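Local atomic coordinates of 11R-lipoxygenase (Gersemia fruticosa, PDB entry 3VF1), a protein that probably inserts molecular oxygen into polyunsaturated fatty acids at carbon 11 with R stereochemistry, using a non-heme iron and under the control of calcium. Residues Val567-Thr570 with Cys571-His575; Thr391-Leu394 with Arg395-Met399; Trp686-Pro689 with Gly690-Pro693; Thr638-Phe641 with Leu642-Ala646; Leu420-Pro423 with His424-Ile428. All blocks are in the same frame, centred on the assembly; numbering follows the deposited sequence.

In the fold
Interactions 1 and 2 meet at the iron: His-575 from the first and His-392 and His-397 from the second bind the metal, together with Asn-579 and the C-terminal Ile-698; the two centres lie about 11 Å apart. The remaining contacts pack round helix 557-579. Interactions 3, 4 and 5 all touch interaction 1, for instance Ser-572 O against Val-692 CG1 at 3.2 Å. Interaction 4 is tied to interaction 3 by a probable hydrogen bond between Leu-642 N and Val-692 O (2.6 Å), and to interaction 5 by one between Tyr-645 OH and His-424 NE2 (2.7 Å). Interactions 2 and 4 stand farthest apart, with about 22 Å between centres.

Interaction 1: Val567-Thr570 with Cys571-His575; sequences VVFT and CSCQH. With FE2 (Fe (II) ion), chain E.
Helix 557-579 brings one of the iron-binding histidines of this lipoxygenase to the metal, and it widens into a pi-type turn just before that residue, where Phe-569 meets Cys-573 and Gln-574. Gln-574 N reaches back five residues to Phe-569 O (3.0 Å, N-H...O angle 165°), while Cys-573 N bonds only weakly to the same oxygen. The spacing repeats one residue on, with His-575 N at 3.3 Å from Thr-570 O. Upstream the helix is still alpha, Cys-571 N meeting Val-567 O. Ser-572 sits at the change: its amide bonds weakly to Val-568 O, but its OG, held between the backbone N and the carbonyl carbon (chi1 60°), donates a hydrogen bond to that oxygen (2.6 Å).

Over one face of the Phe-569 ring, displaced toward the rim, stands Cys-573 CB, a CH-pi contact 4.1 Å from the ring centroid. Cys-573 SG follows obliquely at 4.9 Å from the same centroid, a sulfur-aromatic contact, and Trp-500 meets the Phe-569 ring edge-to-face. Gln-574 bends at chi2 and sets OE1 3.9 Å from Phe-569 CE2; that oxygen is hydrogen-bonded to Tyr-492 OH.

His-575 projects from the helix, and its NE2 binds the iron at 2.2 Å, alongside His-392, His-397, Asn-579, Ile-698 and a water. Small residues suit this closely packed stretch, where Cys-573 meets Leu-499 and Ile-503 of helix 491-514 and Ser-572 meets Leu-642; serine fits because its hydroxyl stays within its own helix. Widening the turn shifts the amide pairing by one residue, and the serine hydroxyl probably compensates for the weakened amide bond to Val-568 O.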
loop_
_atom_site.group_PDB
_atom_site.type_symbol
_atom_site.label_atom_id
_atom_site.label_comp_id
_atom_site.label_asym_id
_atom_site.label_seq_id
_atom_site.Cartn_x
_atom_site.Cartn_y
_atom_site.Cartn_z
ATOM N N VAL A 567 6.378 1.011 8.693
ATOM C CA VAL A 567 6.560 1.202 7.259
ATOM C C VAL A 567 6.447 -0.117 6.500
ATOM O O VAL A 567 5.714 -0.217 5.518
ATOM C CB VAL A 567 7.925 1.846 6.945
ATOM C CG1 VAL A 567 8.139 1.938 5.440
ATOM C CG2 VAL A 567 8.020 3.222 7.578
ATOM N N VAL A 568 7.178 -1.128 6.958
ATOM C CA VAL A 568 7.187 -2.425 6.291
ATOM C C VAL A 568 5.801 -3.062 6.319
ATOM O O VAL A 568 5.359 -3.662 5.336
ATOM C CB VAL A 568 8.200 -3.389 6.947
ATOM C CG1 VAL A 568 8.074 -4.787 6.353
ATOM C CG2 VAL A 568 9.616 -2.865 6.781
ATOM N N PHE A 569 5.113 -2.928 7.448
ATOM C CA PHE A 569 3.789 -3.516 7.610
ATOM C C PHE A 569 2.759 -2.831 6.718
ATOM O O PHE A 569 1.918 -3.491 6.114
ATOM C CB PHE A 569 3.343 -3.428 9.068
ATOM C CG PHE A 569 1.952 -3.939 9.303
ATOM C CD1 PHE A 569 1.729 -5.277 9.584
ATOM C CD2 PHE A 569 0.865 -3.083 9.241
ATOM C CE1 PHE A 569 0.451 -5.752 9.799
ATOM C CE2 PHE A 569 -0.418 -3.553 9.455
ATOM C CZ PHE A 569 -0.625 -4.887 9.735
ATOM N N THR A 570 2.829 -1.507 6.637
ATOM C CA THR A 570 1.858 -0.733 5.870
ATOM C C THR A 570 2.061 -0.898 4.366
ATOM O O THR A 570 1.094 -0.962 3.604
ATOM C CB THR A 570 1.924 0.765 6.223
ATOM O OG1 THR A 570 1.573 0.950 7.599
ATOM C CG2 THR A 570 0.968 1.570 5.352
ATOM N N CYS A 571 3.319 -0.963 3.939
ATOM C CA CYS A 571 3.633 -1.085 2.520
ATOM C C CYS A 571 3.310 -2.479 1.986
ATOM O O CYS A 571 3.073 -2.651 0.788
ATOM C CB CYS A 571 5.109 -0.771 2.269
ATOM S SG CYS A 571 5.569 0.953 2.547
ATOM N N SER A 572 3.300 -3.471 2.871
ATOM C CA SER A 572 3.049 -4.847 2.459
ATOM C C SER A 572 1.661 -5.339 2.873
ATOM O O SER A 572 0.772 -5.480 2.033
ATOM C CB SER A 572 4.131 -5.782 3.014
ATOM O OG SER A 572 4.176 -5.746 4.431
ATOM N N CYS A 573 1.481 -5.591 4.166
ATOM C CA CYS A 573 0.265 -6.230 4.665
ATOM C C CYS A 573 -0.969 -5.333 4.573
ATOM O O CYS A 573 -1.959 -5.698 3.939
ATOM C CB CYS A 573 0.469 -6.684 6.111
ATOM S SG CYS A 573 1.730 -7.953 6.304
ATOM N N GLN A 574 -0.912 -4.167 5.208
ATOM C CA GLN A 574 -2.066 -3.279 5.257
ATOM C C GLN A 574 -2.587 -2.987 3.856
ATOM O O GLN A 574 -3.781 -3.124 3.593
ATOM C CB GLN A 574 -1.718 -1.970 5.963
ATOM C CG GLN A 574 -2.913 -1.049 6.182
ATOM C CD GLN A 574 -3.957 -1.641 7.115
ATOM O OE1 GLN A 574 -3.792 -2.746 7.633
ATOM N NE2 GLN A 574 -5.038 -0.904 7.333
ATOM N N HIS A 575 -1.694 -2.586 2.957
ATOM C CA HIS A 575 -2.098 -2.283 1.590
ATOM C C HIS A 575 -2.762 -3.491 0.943
ATOM O O HIS A 575 -3.769 -3.359 0.254
ATOM C CB HIS A 575 -0.907 -1.840 0.744
ATOM C CG HIS A 575 -1.259 -1.576 -0.686
ATOM N ND1 HIS A 575 -0.952 -2.455 -1.703
ATOM C CD2 HIS A 575 -1.910 -0.540 -1.268
ATOM C CE1 HIS A 575 -1.389 -1.967 -2.849
ATOM N NE2 HIS A 575 -1.975 -0.806 -2.614
HETATM FE FE FE2 E . -3.141 0.430 -3.950
HETATM O O HOH W 1 -4.335 0.183 -5.955
#

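Interaction 2: Thr391-Leu394 with Arg395-Met399; sequences THLL and RCHLM. With FE2 (Fe (II) ion), chain E.
His-392 and His-397 stand almost at right angles, the edge of the His-397 ring directed at the face of the His-392 ring, with planes 79° apart and centroids separated by 4.6 Å. This offset edge-to-face pairing lets the two NE2 atoms converge on one metal: the iron lies 2.3 Å from His-392 NE2 and 2.2 Å from His-397 NE2. Different first torsions allow it. His-392 places CG opposite its backbone N (chi1 179°), whereas His-397 places CG opposite its carbonyl carbon (chi1 -77°). An iron-bound water sits at the edge of the His-392 ring, in its plane, and Leu-393 CD2 lies over a face of the His-397 ring, an apolar cover for a metal ligand.

The histidines are five positions apart (i, i+5), a spacing that suits the pi-type turns of this long helix. Leu-398 N bonds to Leu-393 O at 2.9 Å and Met-399 N to Leu-394 O at the same length, while His-397 N bonds weakly to His-392 O. On the side away from the iron, Leu-394 CD1 packs against Leu-398 CB (4.2 Å) and Met-399 CG.

Helix 369-410 packs against two others here: Leu-394, Leu-398 and Met-399 rest on helix 456-465, and Thr-391, His-392 and Cys-396 rest on helix 557-579, the source of the iron ligands His-575 and Asn-579.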
loop_
_atom_site.group_PDB
_atom_site.type_symbol
_atom_site.label_atom_id
_atom_site.label_comp_id
_atom_site.label_asym_id
_atom_site.label_seq_id
_atom_site.Cartn_x
_atom_site.Cartn_y
_atom_site.Cartn_z
ATOM N N THR A 391 -8.771 5.019 3.839
ATOM C CA THR A 391 -8.152 3.748 4.202
ATOM C C THR A 391 -7.117 3.301 3.176
ATOM O O THR A 391 -6.059 2.788 3.538
ATOM C CB THR A 391 -9.200 2.635 4.359
ATOM O OG1 THR A 391 -10.165 3.022 5.345
ATOM C CG2 THR A 391 -8.535 1.329 4.780
ATOM N N HIS A 392 -7.421 3.490 1.897
ATOM C CA HIS A 392 -6.534 3.012 0.841
ATOM C C HIS A 392 -5.552 4.077 0.370
ATOM O O HIS A 392 -4.359 3.985 0.644
ATOM C CB HIS A 392 -7.338 2.487 -0.347
ATOM C CG HIS A 392 -6.489 1.997 -1.478
ATOM N ND1 HIS A 392 -6.698 2.375 -2.786
ATOM C CD2 HIS A 392 -5.420 1.164 -1.494
ATOM C CE1 HIS A 392 -5.800 1.794 -3.561
ATOM N NE2 HIS A 392 -5.011 1.054 -2.801
ATOM N N LEU A 393 -6.047 5.086 -0.336
ATOM C CA LEU A 393 -5.167 6.074 -0.956
ATOM C C LEU A 393 -4.345 6.864 0.063
ATOM O O LEU A 393 -3.118 6.866 0.000
ATOM C CB LEU A 393 -5.971 7.021 -1.852
ATOM C CG LEU A 393 -6.519 6.369 -3.125
ATOM C CD1 LEU A 393 -7.388 7.342 -3.911
ATOM C CD2 LEU A 393 -5.385 5.850 -3.997
ATOM N N LEU A 394 -5.008 7.530 1.000
ATOM C CA LEU A 394 -4.292 8.358 1.967
ATOM C C LEU A 394 -3.404 7.538 2.899
ATOM O O LEU A 394 -2.185 7.715 2.924
ATOM C CB LEU A 394 -5.266 9.187 2.806
ATOM C CG LEU A 394 -4.589 9.994 3.919
ATOM C CD1 LEU A 394 -3.572 10.967 3.335
ATOM C CD2 LEU A 394 -5.613 10.735 4.767
ATOM N N ARG A 395 -4.017 6.638 3.659
ATOM C CA ARG A 395 -3.326 5.978 4.763
ATOM C C ARG A 395 -2.323 4.909 4.325
ATOM O O ARG A 395 -1.536 4.430 5.141
ATOM C CB ARG A 395 -4.344 5.393 5.746
ATOM C CG ARG A 395 -5.074 6.449 6.560
ATOM C CD ARG A 395 -5.993 5.834 7.605
ATOM N NE ARG A 395 -5.261 5.054 8.601
ATOM C CZ ARG A 395 -4.629 5.572 9.652
ATOM N NH1 ARG A 395 -4.618 6.884 9.858
ATOM N NH2 ARG A 395 -3.996 4.774 10.501
ATOM N N CYS A 396 -2.347 4.532 3.051
ATOM C CA CYS A 396 -1.350 3.603 2.521
ATOM C C CYS A 396 -0.454 4.281 1.489
ATOM O O CYS A 396 0.746 4.443 1.712
ATOM C CB CYS A 396 -2.011 2.366 1.900
ATOM S SG CYS A 396 -2.766 1.227 3.084
ATOM N N HIS A 397 -1.038 4.673 0.363
ATOM C CA HIS A 397 -0.265 5.242 -0.736
ATOM C C HIS A 397 0.454 6.533 -0.337
ATOM O O HIS A 397 1.683 6.601 -0.383
ATOM C CB HIS A 397 -1.162 5.491 -1.953
ATOM C CG HIS A 397 -1.492 4.252 -2.726
ATOM N ND1 HIS A 397 -1.025 4.026 -4.003
ATOM C CD2 HIS A 397 -2.239 3.169 -2.402
ATOM C CE1 HIS A 397 -1.473 2.860 -4.433
ATOM N NE2 HIS A 397 -2.210 2.320 -3.481
ATOM N N LEU A 398 -0.306 7.550 0.054
ATOM C CA LEU A 398 0.260 8.876 0.290
ATOM C C LEU A 398 1.085 8.970 1.577
ATOM O O LEU A 398 2.113 9.644 1.606
ATOM C CB LEU A 398 -0.848 9.932 0.298
ATOM C CG LEU A 398 -1.670 10.025 -0.992
ATOM C CD1 LEU A 398 -2.645 11.191 -0.925
ATOM C CD2 LEU A 398 -0.769 10.154 -2.211
ATOM N N MET A 399 0.643 8.300 2.635
ATOM C CA MET A 399 1.335 8.377 3.921
ATOM C C MET A 399 2.675 7.640 3.914
ATOM O O MET A 399 3.541 7.912 4.745
ATOM C CB MET A 399 0.446 7.831 5.042
ATOM C CG MET A 399 -0.628 8.806 5.513
ATOM S SD MET A 399 0.050 10.226 6.401
ATOM C CE MET A 399 0.584 9.464 7.933
HETATM FE FE FE2 E . -3.141 0.430 -3.950
HETATM O O HOH W 1 -4.335 0.183 -5.955
#

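Interaction 3: Trp686-Pro689 with Gly690-Pro693; sequences WLIP and GHVP
Gly-690 continues from Pro-689 into a short 3-10 turn in the loop that leads from helix 653-676 toward the iron-binding C-terminus. Its N passes 3.8 Å from Ile-688 CG2, and the proline before it suits the start of such a turn, since its ring fixes phi near the helical value and it has no N-H to offer.

His-691 closes the first turn: its N makes a 2.6 Å hydrogen bond to Ile-688 O, approaching from above the carbonyl plane. With CG anti to its carbonyl carbon (chi1 -64°), the His-691 ring is laid against Ile-688, whose CB sits over one face, 4.2 Å from the ring centroid, in a CH-pi contact; Ile-688 CD1 follows near His-691 CE1. The ring's ND1 makes a weak hydrogen bond to Thr-685 O.

Val-692 closes the second turn with a hydrogen bond from its N to Pro-689 O (3.1 Å), far above the plane of that carbonyl. Being branched at CB, valine serves two partners: CG1 lies against Ser-572 of helix 557-579, while CG2 turns to the loop's own backbone, 3.4 Å from Ile-688 O, 3.7 Å from Trp-686 O and 4.4 Å from Leu-687 CD2.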
loop_
_atom_site.group_PDB
_atom_site.type_symbol
_atom_site.label_atom_id
_atom_site.label_comp_id
_atom_site.label_asym_id
_atom_site.label_seq_id
_atom_site.Cartn_x
_atom_site.Cartn_y
_atom_site.Cartn_z
ATOM N N TRP A 686 -6.602 -12.674 2.392
ATOM C CA TRP A 686 -5.905 -11.499 1.883
ATOM C C TRP A 686 -4.610 -11.189 2.629
ATOM O O TRP A 686 -3.833 -10.340 2.195
ATOM C CB TRP A 686 -6.845 -10.292 1.917
ATOM C CG TRP A 686 -8.169 -10.602 1.308
ATOM C CD1 TRP A 686 -9.374 -10.649 1.944
ATOM C CD2 TRP A 686 -8.422 -10.942 -0.058
ATOM N NE1 TRP A 686 -10.366 -10.989 1.055
ATOM C CE2 TRP A 686 -9.806 -11.175 -0.180
ATOM C CE3 TRP A 686 -7.613 -11.069 -1.190
ATOM C CZ2 TRP A 686 -10.398 -11.524 -1.390
ATOM C CZ3 TRP A 686 -8.203 -11.416 -2.391
ATOM C CH2 TRP A 686 -9.582 -11.638 -2.482
ATOM N N LEU A 687 -4.375 -11.873 3.743
ATOM C CA LEU A 687 -3.150 -11.671 4.509
ATOM C C LEU A 687 -2.313 -12.944 4.592
ATOM O O LEU A 687 -1.424 -13.057 5.430
ATOM C CB LEU A 687 -3.469 -11.141 5.910
ATOM C CG LEU A 687 -3.862 -9.663 5.966
ATOM C CD1 LEU A 687 -4.176 -9.250 7.393
ATOM C CD2 LEU A 687 -2.759 -8.787 5.385
ATOM N N ILE A 688 -2.601 -13.903 3.721
ATOM C CA ILE A 688 -1.713 -15.040 3.542
ATOM C C ILE A 688 -0.416 -14.501 2.951
ATOM O O ILE A 688 -0.433 -13.901 1.879
ATOM C CB ILE A 688 -2.317 -16.091 2.599
ATOM C CG1 ILE A 688 -3.517 -16.765 3.266
ATOM C CG2 ILE A 688 -1.275 -17.133 2.221
ATOM C CD1 ILE A 688 -4.282 -17.702 2.351
ATOM N N PRO A 689 0.712 -14.698 3.656
ATOM C CA PRO A 689 1.991 -14.100 3.252
ATOM C C PRO A 689 2.298 -14.270 1.767
ATOM O O PRO A 689 2.782 -13.334 1.132
ATOM C CB PRO A 689 3.012 -14.859 4.102
ATOM C CG PRO A 689 2.256 -15.254 5.321
ATOM C CD PRO A 689 0.853 -15.534 4.861
ATOM N N GLY A 690 2.012 -15.449 1.225
ATOM C CA GLY A 690 2.255 -15.723 -0.181
ATOM C C GLY A 690 1.397 -14.896 -1.122
ATOM O O GLY A 690 1.646 -14.863 -2.327
ATOM N N HIS A 691 0.382 -14.233 -0.575
ATOM C CA HIS A 691 -0.505 -13.383 -1.366
ATOM C C HIS A 691 -0.233 -11.895 -1.139
ATOM O O HIS A 691 -0.842 -11.047 -1.790
ATOM C CB HIS A 691 -1.971 -13.670 -1.024
ATOM C CG HIS A 691 -2.420 -15.060 -1.360
ATOM N ND1 HIS A 691 -3.738 -15.451 -1.281
ATOM C CD2 HIS A 691 -1.727 -16.149 -1.771
ATOM C CE1 HIS A 691 -3.841 -16.721 -1.634
ATOM N NE2 HIS A 691 -2.636 -17.167 -1.934
ATOM N N VAL A 692 0.674 -11.580 -0.216
ATOM C CA VAL A 692 0.937 -10.190 0.161
ATOM C C VAL A 692 2.195 -9.656 -0.517
ATOM O O VAL A 692 3.301 -10.076 -0.185
ATOM C CB VAL A 692 1.121 -10.054 1.687
ATOM C CG1 VAL A 692 1.392 -8.608 2.066
ATOM C CG2 VAL A 692 -0.100 -10.584 2.424
ATOM N N PRO A 693 2.036 -8.722 -1.468
ATOM C CA PRO A 693 3.211 -8.124 -2.113
ATOM C C PRO A 693 4.106 -7.415 -1.107
ATOM O O PRO A 693 3.639 -7.030 -0.036
ATOM C CB PRO A 693 2.602 -7.111 -3.090
ATOM C CG PRO A 693 1.212 -7.578 -3.315
ATOM C CD PRO A 693 0.779 -8.192 -2.020
#

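Interaction 4: Thr638-Phe641 with Leu642-Ala646; sequences TEKF and LGDYA
The carboxylate of Asp-644 turns OD2 to the aliphatic part of Lys-640, close to CD, the two side chains crossing at a slant. Phe-641 has Leu-642 N set obliquely to its ring, and the Tyr-645 ring carries Gly-643 C over one face, 4.1 Å above the plane. Despite their opposite charges, Lys-640 NZ and Asp-644 OD2 remain 5.1 Å apart, because the lysine chain bends at chi2 and chi4 and carries its amine past the acid, to 3.9 Å from Ala-646 CB; a long, weak ion pair links that amine to Asp-647.

The backbone here forms a type II beta turn from Phe-641 to Asp-644, closed by a hydrogen bond from Asp-644 N to Phe-641 O (2.9 Å). Gly-643 fills the third position with phi 97°, where a side chain would be jammed against the preceding carbonyl oxygen. At the second position Leu-642 is buried, its apolar branches packing on Leu-666 of helix 653-676 and on Ser-572 and Cys-573 of helix 557-579. A water bridges the two ends of the turn: it accepts from Phe-641 N (2.8 Å) and donates to Asp-644 OD2 (2.8 Å), which the aspartate brings there with CG trans to its backbone N (chi1 177°).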
loop_
_atom_site.group_PDB
_atom_site.type_symbol
_atom_site.label_atom_id
_atom_site.label_comp_id
_atom_site.label_asym_id
_atom_site.label_seq_id
_atom_site.Cartn_x
_atom_site.Cartn_y
_atom_site.Cartn_z
ATOM N N THR A 638 5.807 -11.071 -12.169
ATOM C CA THR A 638 7.124 -10.811 -11.598
ATOM C C THR A 638 7.041 -10.418 -10.124
ATOM O O THR A 638 8.046 -10.443 -9.416
ATOM C CB THR A 638 7.841 -9.677 -12.352
ATOM O OG1 THR A 638 7.175 -8.434 -12.098
ATOM C CG2 THR A 638 7.856 -9.950 -13.849
ATOM N N GLU A 639 5.844 -10.054 -9.670
ATOM C CA GLU A 639 5.652 -9.564 -8.308
ATOM C C GLU A 639 6.354 -10.451 -7.283
ATOM O O GLU A 639 6.336 -11.679 -7.392
ATOM C CB GLU A 639 4.162 -9.479 -7.968
ATOM C CG GLU A 639 3.734 -8.140 -7.393
ATOM C CD GLU A 639 3.722 -7.035 -8.436
ATOM O OE1 GLU A 639 2.776 -6.998 -9.254
ATOM O OE2 GLU A 639 4.659 -6.207 -8.441
ATOM N N LYS A 640 6.968 -9.815 -6.291
ATOM C CA LYS A 640 7.637 -10.526 -5.208
ATOM C C LYS A 640 6.844 -10.355 -3.920
ATOM O O LYS A 640 6.621 -9.234 -3.464
ATOM C CB LYS A 640 9.062 -9.998 -5.025
ATOM C CG LYS A 640 9.950 -10.191 -6.245
ATOM C CD LYS A 640 10.249 -11.664 -6.489
ATOM C CE LYS A 640 10.631 -11.931 -7.935
ATOM N NZ LYS A 640 11.733 -11.053 -8.417
ATOM N N PHE A 641 6.424 -11.472 -3.337
ATOM C CA PHE A 641 5.554 -11.441 -2.170
ATOM C C PHE A 641 6.344 -11.404 -0.865
ATOM O O PHE A 641 7.565 -11.558 -0.861
ATOM C CB PHE A 641 4.588 -12.626 -2.205
ATOM C CG PHE A 641 3.646 -12.591 -3.376
ATOM C CD1 PHE A 641 2.581 -11.705 -3.393
ATOM C CD2 PHE A 641 3.833 -13.429 -4.462
ATOM C CE1 PHE A 641 1.716 -11.660 -4.468
ATOM C CE2 PHE A 641 2.969 -13.388 -5.542
ATOM C CZ PHE A 641 1.911 -12.502 -5.544
ATOM N N LEU A 642 5.635 -11.196 0.239
ATOM C CA LEU A 642 6.270 -10.914 1.521
ATOM C C LEU A 642 7.321 -11.952 1.892
ATOM O O LEU A 642 7.026 -13.145 1.985
ATOM C CB LEU A 642 5.217 -10.827 2.628
ATOM C CG LEU A 642 5.730 -10.307 3.972
ATOM C CD1 LEU A 642 6.292 -8.896 3.826
ATOM C CD2 LEU A 642 4.627 -10.341 5.016
ATOM N N GLY A 643 8.548 -11.485 2.107
ATOM C CA GLY A 643 9.635 -12.354 2.521
ATOM C C GLY A 643 10.502 -12.813 1.364
ATOM O O GLY A 643 11.654 -13.196 1.560
ATOM N N ASP A 644 9.950 -12.779 0.155
ATOM C CA ASP A 644 10.695 -13.169 -1.035
ATOM C C ASP A 644 11.602 -12.030 -1.484
ATOM O O ASP A 644 11.178 -11.138 -2.217
ATOM C CB ASP A 644 9.742 -13.561 -2.165
ATOM C CG ASP A 644 10.470 -13.899 -3.451
ATOM O OD1 ASP A 644 11.666 -14.249 -3.387
ATOM O OD2 ASP A 644 9.842 -13.819 -4.526
ATOM N N TYR A 645 12.853 -12.072 -1.037
ATOM C CA TYR A 645 13.827 -11.034 -1.353
ATOM C C TYR A 645 14.818 -11.529 -2.401
ATOM O O TYR A 645 15.994 -11.735 -2.106
ATOM C CB TYR A 645 14.577 -10.621 -0.088
ATOM C CG TYR A 645 13.710 -9.957 0.959
ATOM C CD1 TYR A 645 12.912 -8.864 0.641
ATOM C CD2 TYR A 645 13.685 -10.427 2.266
ATOM C CE1 TYR A 645 12.120 -8.253 1.599
ATOM C CE2 TYR A 645 12.895 -9.824 3.229
ATOM C CZ TYR A 645 12.116 -8.739 2.890
ATOM O OH TYR A 645 11.330 -8.138 3.845
ATOM N N ALA A 646 14.338 -11.723 -3.625
ATOM C CA ALA A 646 15.182 -12.220 -4.706
ATOM C C ALA A 646 16.221 -11.181 -5.112
ATOM O O ALA A 646 17.361 -11.522 -5.426
ATOM C CB ALA A 646 14.331 -12.612 -5.902
HETATM O O HOH W 2 7.121 -14.063 -4.165
#

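Interaction 5: Leu420-Pro423 with His424-Ile428; sequences LLYP and HTKGI
Leu-421 O is gripped by two amides and, weakly, by a hydroxyl. His-424 N lies 2.8 Å from it, standing 48° out of the carbonyl plane, while Thr-425 N, at 3.0 Å from Leu-421 O, comes nearly along the C=O axis. Thr-425 OG1 adds a weak hydrogen bond to the same oxygen at 3.4 Å; with chi1 62° the hydroxyl is tucked between the threonine's backbone N and carbonyl carbon and so faces back along the chain. Thr-425 N also makes a weak hydrogen bond to Tyr-422 O.

His-424 turns its ring back alongside the preceding turn. CD2 meets Leu-420 O at 3.4 Å, the oxygen lying at the ring edge near its plane, and also touches Pro-423 CG at 4.0 Å. Both ring nitrogens have partners, ND1 the carbonyl of Asn-694 and NE2 the hydroxyl of Tyr-645, and histidine suits this buried place by offering two polar atoms on one flat group.

Leu-420 to Thr-425 form the end of helix 416-425, kinked at Pro-423, whose ring nitrogen has no hydrogen for the turn before. A type II beta turn from Thr-425 to Ile-428 follows, with a weak hydrogen bond from Ile-428 N to Thr-425 O. Its third residue, Gly-427, takes phi 92°, which favours glycine, and is the N-cap of helix 428-438. Lys-426 stretches out with its chain extended; its CE comes within 4.4 Å of Tyr-422 OH. Thr-425 rests on Thr-403 and Ala-404 of helix 369-410; Leu-421 packs on Leu-564 of helix 557-579.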
loop_
_atom_site.group_PDB
_atom_site.type_symbol
_atom_site.label_atom_id
_atom_site.label_comp_id
_atom_site.label_asym_id
_atom_site.label_seq_id
_atom_site.Cartn_x
_atom_site.Cartn_y
_atom_site.Cartn_z
ATOM N N LEU A 420 17.132 -2.510 3.918
ATOM C CA LEU A 420 15.959 -3.072 4.573
ATOM C C LEU A 420 14.669 -2.613 3.900
ATOM O O LEU A 420 13.796 -3.424 3.591
ATOM C CB LEU A 420 15.936 -2.665 6.047
ATOM C CG LEU A 420 14.750 -3.186 6.862
ATOM C CD1 LEU A 420 14.807 -4.702 6.993
ATOM C CD2 LEU A 420 14.707 -2.526 8.230
ATOM N N LEU A 421 14.558 -1.308 3.673
ATOM C CA LEU A 421 13.322 -0.714 3.180
ATOM C C LEU A 421 13.162 -0.817 1.668
ATOM O O LEU A 421 12.046 -0.748 1.155
ATOM C CB LEU A 421 13.253 0.760 3.585
ATOM C CG LEU A 421 13.201 1.052 5.084
ATOM C CD1 LEU A 421 13.130 2.551 5.329
ATOM C CD2 LEU A 421 12.019 0.344 5.724
ATOM N N TYR A 422 14.269 -0.982 0.953
ATOM C CA TYR A 422 14.243 -0.894 -0.505
ATOM C C TYR A 422 13.141 -1.742 -1.144
ATOM O O TYR A 422 12.350 -1.232 -1.936
ATOM C CB TYR A 422 15.598 -1.268 -1.108
ATOM C CG TYR A 422 15.628 -1.097 -2.608
ATOM C CD1 TYR A 422 15.793 0.158 -3.175
ATOM C CD2 TYR A 422 15.474 -2.184 -3.458
ATOM C CE1 TYR A 422 15.812 0.326 -4.542
ATOM C CE2 TYR A 422 15.493 -2.025 -4.830
ATOM C CZ TYR A 422 15.663 -0.766 -5.366
ATOM O OH TYR A 422 15.682 -0.599 -6.730
ATOM N N PRO A 423 13.083 -3.039 -0.806
ATOM C CA PRO A 423 12.080 -3.896 -1.450
ATOM C C PRO A 423 10.644 -3.532 -1.076
ATOM O O PRO A 423 9.714 -3.907 -1.792
ATOM C CB PRO A 423 12.427 -5.296 -0.935
ATOM C CG PRO A 423 13.160 -5.067 0.338
ATOM C CD PRO A 423 13.910 -3.784 0.160
ATOM N N HIS A 424 10.468 -2.804 0.021
ATOM C CA HIS A 424 9.134 -2.488 0.522
ATOM C C HIS A 424 8.612 -1.137 0.035
ATOM O O HIS A 424 7.404 -0.908 0.022
ATOM C CB HIS A 424 9.129 -2.531 2.047
ATOM C CG HIS A 424 9.451 -3.879 2.607
ATOM N ND1 HIS A 424 8.611 -4.962 2.464
ATOM C CD2 HIS A 424 10.522 -4.325 3.304
ATOM C CE1 HIS A 424 9.150 -6.016 3.050
ATOM N NE2 HIS A 424 10.310 -5.656 3.569
ATOM N N THR A 425 9.517 -0.251 -0.363
ATOM C CA THR A 425 9.129 1.066 -0.861
ATOM C C THR A 425 9.203 1.107 -2.383
ATOM O O THR A 425 8.971 2.145 -3.000
ATOM C CB THR A 425 10.029 2.179 -0.294
ATOM O OG1 THR A 425 11.385 1.969 -0.713
ATOM C CG2 THR A 425 9.957 2.204 1.226
ATOM N N LYS A 426 9.525 -0.033 -2.982
ATOM C CA LYS A 426 9.691 -0.116 -4.425
ATOM C C LYS A 426 8.374 0.136 -5.152
ATOM O O LYS A 426 7.373 -0.533 -4.890
ATOM C CB LYS A 426 10.235 -1.493 -4.806
ATOM C CG LYS A 426 10.996 -1.515 -6.117
ATOM C CD LYS A 426 11.433 -2.925 -6.479
ATOM C CE LYS A 426 12.152 -2.954 -7.814
ATOM N NZ LYS A 426 12.388 -4.345 -8.293
ATOM N N GLY A 427 8.378 1.111 -6.057
ATOM C CA GLY A 427 7.244 1.346 -6.932
ATOM C C GLY A 427 6.222 2.346 -6.422
ATOM O O GLY A 427 5.302 2.712 -7.153
ATOM N N ILE A 428 6.371 2.796 -5.181
ATOM C CA ILE A 428 5.372 3.675 -4.580
ATOM C C ILE A 428 5.372 5.068 -5.210
ATOM O O ILE A 428 4.319 5.683 -5.362
ATOM C CB ILE A 428 5.553 3.796 -3.049
ATOM C CG1 ILE A 428 4.313 4.443 -2.426
ATOM C CG2 ILE A 428 6.809 4.589 -2.714
ATOM C CD1 ILE A 428 4.300 4.418 -0.913
#